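Local coordinates for PKS (Streptomyces sp. CNQ431, PDB 5YDA), which probably loads acyl groups onto a carrier protein, as the broadly selective acyltransferase domain of the splenocin polyketide synthase, at residues G29-S37 / L63-R71. Residues are numbered along the deposited sequence; the frame is centred on the assembly and turned at random.
Sequences GRRLVLPVS and LDDVAGALR
Leu34 and Ala67 mark where the strand 32-37 passes over the helix 63-71: their CA atoms lie 5.5 Å apart, the segment axes approach to 7.6 Å, and the two N-to-C directions diverge by 39°. The two methyls of Leu34 bring it onto the helix, CD2 3.8 Å from Ala67 CB and CD1 3.9 Å from Leu63 CD1, while Leu32 CD1 reaches the same Ala67 methyl at 4.0 Å. Backbone pairing of Leu32, Leu34 and Val36 with strand 79-85 makes a two-stranded antiparallel sheet, which together with this helix and helix 43-56 forms a small subdomain of two strands and flanking helices, consistent with the linker that joins ketosynthase and acyltransferase domains in modular synthases. Arg71, extended from CG to NE, turns its guanidinium back to the strand and grips Val33 O end-on: NH1 donates at 2.9 Å, nearly in line with the C=O, and NH2 at 3.1 Å, with the acceptor only 6° out of the guanidinium plane. NH1 also bonds Ala67 O of its own helix, and NH2 bonds Pro428 O, near the C-terminal end of this construct. Pro35 crosses the Arg71 side chain at about a right angle, its CD 3.6 Å from Arg71 NH1, and also touches Leu70 CB.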
loop_
_atom_site.group_PDB
_atom_site.type_symbol
_atom_site.label_atom_id
_atom_site.label_comp_id
_atom_site.label_asym_id
_atom_site.label_seq_id
_atom_site.Cartn_x
_atom_site.Cartn_y
_atom_site.Cartn_z
ATOM N N GLY A 29 14.918 1.718 -17.932
ATOM C CA GLY A 29 15.889 0.838 -18.545
ATOM C C GLY A 29 15.264 0.014 -19.645
ATOM O O GLY A 29 14.362 0.468 -20.357
ATOM N N ARG A 30 15.716 -1.223 -19.768
ATOM C CA ARG A 30 15.243 -2.054 -20.854
ATOM C C ARG A 30 13.998 -2.865 -20.509
ATOM O O ARG A 30 13.397 -3.448 -21.419
ATOM C CB ARG A 30 16.366 -3.014 -21.266
ATOM C CG ARG A 30 17.582 -2.363 -21.917
ATOM C CD ARG A 30 18.794 -3.269 -21.779
ATOM N NE ARG A 30 18.804 -3.950 -20.486
ATOM C CZ ARG A 30 19.683 -4.869 -20.122
ATOM N NH1 ARG A 30 20.655 -5.253 -20.927
ATOM N NH2 ARG A 30 19.589 -5.428 -18.911
ATOM N N ARG A 31 13.591 -2.909 -19.241
ATOM C CA ARG A 31 12.522 -3.817 -18.830
ATOM C C ARG A 31 11.198 -3.459 -19.497
ATOM O O ARG A 31 10.779 -2.298 -19.505
ATOM C CB ARG A 31 12.369 -3.797 -17.314
ATOM C CG ARG A 31 11.357 -4.788 -16.761
ATOM C CD ARG A 31 11.404 -4.794 -15.222
ATOM N NE ARG A 31 12.659 -5.351 -14.708
ATOM C CZ ARG A 31 13.631 -4.632 -14.144
ATOM N NH1 ARG A 31 13.494 -3.305 -14.001
ATOM N NH2 ARG A 31 14.739 -5.243 -13.715
ATOM N N LEU A 32 10.538 -4.470 -20.055
ATOM C CA LEU A 32 9.276 -4.297 -20.758
ATOM C C LEU A 32 8.297 -5.377 -20.317
ATOM O O LEU A 32 8.691 -6.455 -19.859
ATOM C CB LEU A 32 9.462 -4.363 -22.280
ATOM C CG LEU A 32 10.249 -3.211 -22.904
ATOM C CD1 LEU A 32 10.538 -3.516 -24.367
ATOM C CD2 LEU A 32 9.474 -1.890 -22.754
ATOM N N VAL A 33 7.010 -5.072 -20.480
ATOM C CA VAL A 33 5.926 -6.000 -20.193
ATOM C C VAL A 33 5.429 -6.569 -21.515
ATOM O O VAL A 33 5.158 -5.812 -22.453
ATOM C CB VAL A 33 4.789 -5.294 -19.438
ATOM C CG1 VAL A 33 3.680 -6.275 -19.086
ATOM C CG2 VAL A 33 5.334 -4.600 -18.197
ATOM N N LEU A 34 5.315 -7.898 -21.593
ATOM C CA LEU A 34 4.779 -8.568 -22.775
ATOM C C LEU A 34 3.384 -9.104 -22.481
ATOM O O LEU A 34 3.242 -10.015 -21.647
ATOM C CB LEU A 34 5.696 -9.709 -23.215
ATOM C CG LEU A 34 7.171 -9.367 -23.441
ATOM C CD1 LEU A 34 7.914 -10.571 -23.964
ATOM C CD2 LEU A 34 7.320 -8.194 -24.394
ATOM N N PRO A 35 2.335 -8.600 -23.131
ATOM C CA PRO A 35 0.981 -9.121 -22.896
ATOM C C PRO A 35 0.649 -10.311 -23.781
ATOM O O PRO A 35 1.051 -10.391 -24.944
ATOM C CB PRO A 35 0.095 -7.927 -23.267
ATOM C CG PRO A 35 0.853 -7.261 -24.392
ATOM C CD PRO A 35 2.333 -7.446 -24.054
ATOM N N VAL A 36 -0.111 -11.244 -23.210
ATOM C CA VAL A 36 -0.592 -12.435 -23.902
ATOM C C VAL A 36 -2.055 -12.620 -23.532
ATOM O O VAL A 36 -2.400 -12.618 -22.345
ATOM C CB VAL A 36 0.201 -13.700 -23.518
ATOM C CG1 VAL A 36 -0.228 -14.879 -24.377
ATOM C CG2 VAL A 36 1.703 -13.466 -23.613
ATOM N N SER A 37 -2.914 -12.787 -24.535
ATOM C CA SER A 37 -4.328 -13.025 -24.284
ATOM C C SER A 37 -4.868 -14.085 -25.231
ATOM O O SER A 37 -4.556 -14.084 -26.423
ATOM C CB SER A 37 -5.153 -11.740 -24.428
ATOM O OG SER A 37 -5.057 -11.209 -25.731
ATOM N N LEU A 63 13.345 -7.556 -28.505
ATOM C CA LEU A 63 12.353 -7.523 -27.453
ATOM C C LEU A 63 11.477 -6.340 -27.714
ATOM O O LEU A 63 10.282 -6.406 -27.640
ATOM C CB LEU A 63 13.025 -7.420 -26.101
ATOM C CG LEU A 63 12.105 -7.543 -24.894
ATOM C CD1 LEU A 63 11.290 -8.800 -24.984
ATOM C CD2 LEU A 63 12.918 -7.519 -23.620
ATOM N N ASP A 64 12.127 -5.251 -28.034
ATOM C CA ASP A 64 11.478 -4.004 -28.432
ATOM C C ASP A 64 10.298 -4.220 -29.376
ATOM O O ASP A 64 9.163 -3.829 -29.081
ATOM C CB ASP A 64 12.526 -3.118 -29.114
ATOM C CG ASP A 64 12.421 -1.678 -28.723
ATOM O OD1 ASP A 64 12.812 -0.826 -29.544
ATOM O OD2 ASP A 64 11.954 -1.399 -27.596
ATOM N N ASP A 65 10.569 -4.828 -30.535
ATOM C CA ASP A 65 9.535 -4.992 -31.551
ATOM C C ASP A 65 8.419 -5.896 -31.057
ATOM O O ASP A 65 7.236 -5.616 -31.283
ATOM C CB ASP A 65 10.136 -5.566 -32.835
ATOM C CG ASP A 65 11.315 -4.759 -33.347
ATOM O OD1 ASP A 65 12.247 -5.376 -33.917
ATOM O OD2 ASP A 65 11.309 -3.516 -33.183
ATOM N N VAL A 66 8.783 -7.001 -30.403
ATOM C CA VAL A 66 7.794 -7.961 -29.928
ATOM C C VAL A 66 6.800 -7.288 -28.985
ATOM O O VAL A 66 5.588 -7.527 -29.068
ATOM C CB VAL A 66 8.512 -9.153 -29.268
ATOM C CG1 VAL A 66 7.641 -9.809 -28.228
ATOM C CG2 VAL A 66 8.901 -10.152 -30.328
ATOM N N ALA A 67 7.293 -6.407 -28.106
ATOM C CA ALA A 67 6.420 -5.713 -27.160
ATOM C C ALA A 67 5.364 -4.889 -27.884
ATOM O O ALA A 67 4.179 -4.936 -27.534
ATOM C CB ALA A 67 7.249 -4.826 -26.231
ATOM N N GLY A 68 5.777 -4.117 -28.892
ATOM C CA GLY A 68 4.812 -3.353 -29.670
ATOM C C GLY A 68 3.897 -4.242 -30.490
ATOM O O GLY A 68 2.686 -4.010 -30.563
ATOM N N ALA A 69 4.461 -5.283 -31.102
ATOM C CA ALA A 69 3.660 -6.186 -31.919
ATOM C C ALA A 69 2.614 -6.902 -31.079
ATOM O O ALA A 69 1.487 -7.130 -31.537
ATOM C CB ALA A 69 4.568 -7.196 -32.626
ATOM N N LEU A 70 2.974 -7.278 -29.847
ATOM C CA LEU A 70 2.023 -7.904 -28.938
ATOM C C LEU A 70 0.913 -6.944 -28.527
ATOM O O LEU A 70 -0.171 -7.398 -28.149
ATOM C CB LEU A 70 2.754 -8.419 -27.699
ATOM C CG LEU A 70 2.933 -9.920 -27.441
ATOM C CD1 LEU A 70 2.505 -10.777 -28.604
ATOM C CD2 LEU A 70 4.361 -10.216 -27.059
ATOM N N ARG A 71 1.166 -5.633 -28.593
ATOM C CA ARG A 71 0.184 -4.597 -28.283
ATOM C C ARG A 71 -0.676 -4.226 -29.486
ATOM O O ARG A 71 -1.906 -4.238 -29.393
ATOM C CB ARG A 71 0.885 -3.344 -27.760
ATOM C CG ARG A 71 1.410 -3.462 -26.356
ATOM C CD ARG A 71 2.477 -2.424 -26.130
ATOM N NE ARG A 71 2.866 -2.319 -24.728
ATOM C CZ ARG A 71 3.580 -3.232 -24.070
ATOM N NH1 ARG A 71 3.987 -4.340 -24.682
ATOM N NH2 ARG A 71 3.894 -3.036 -22.793
#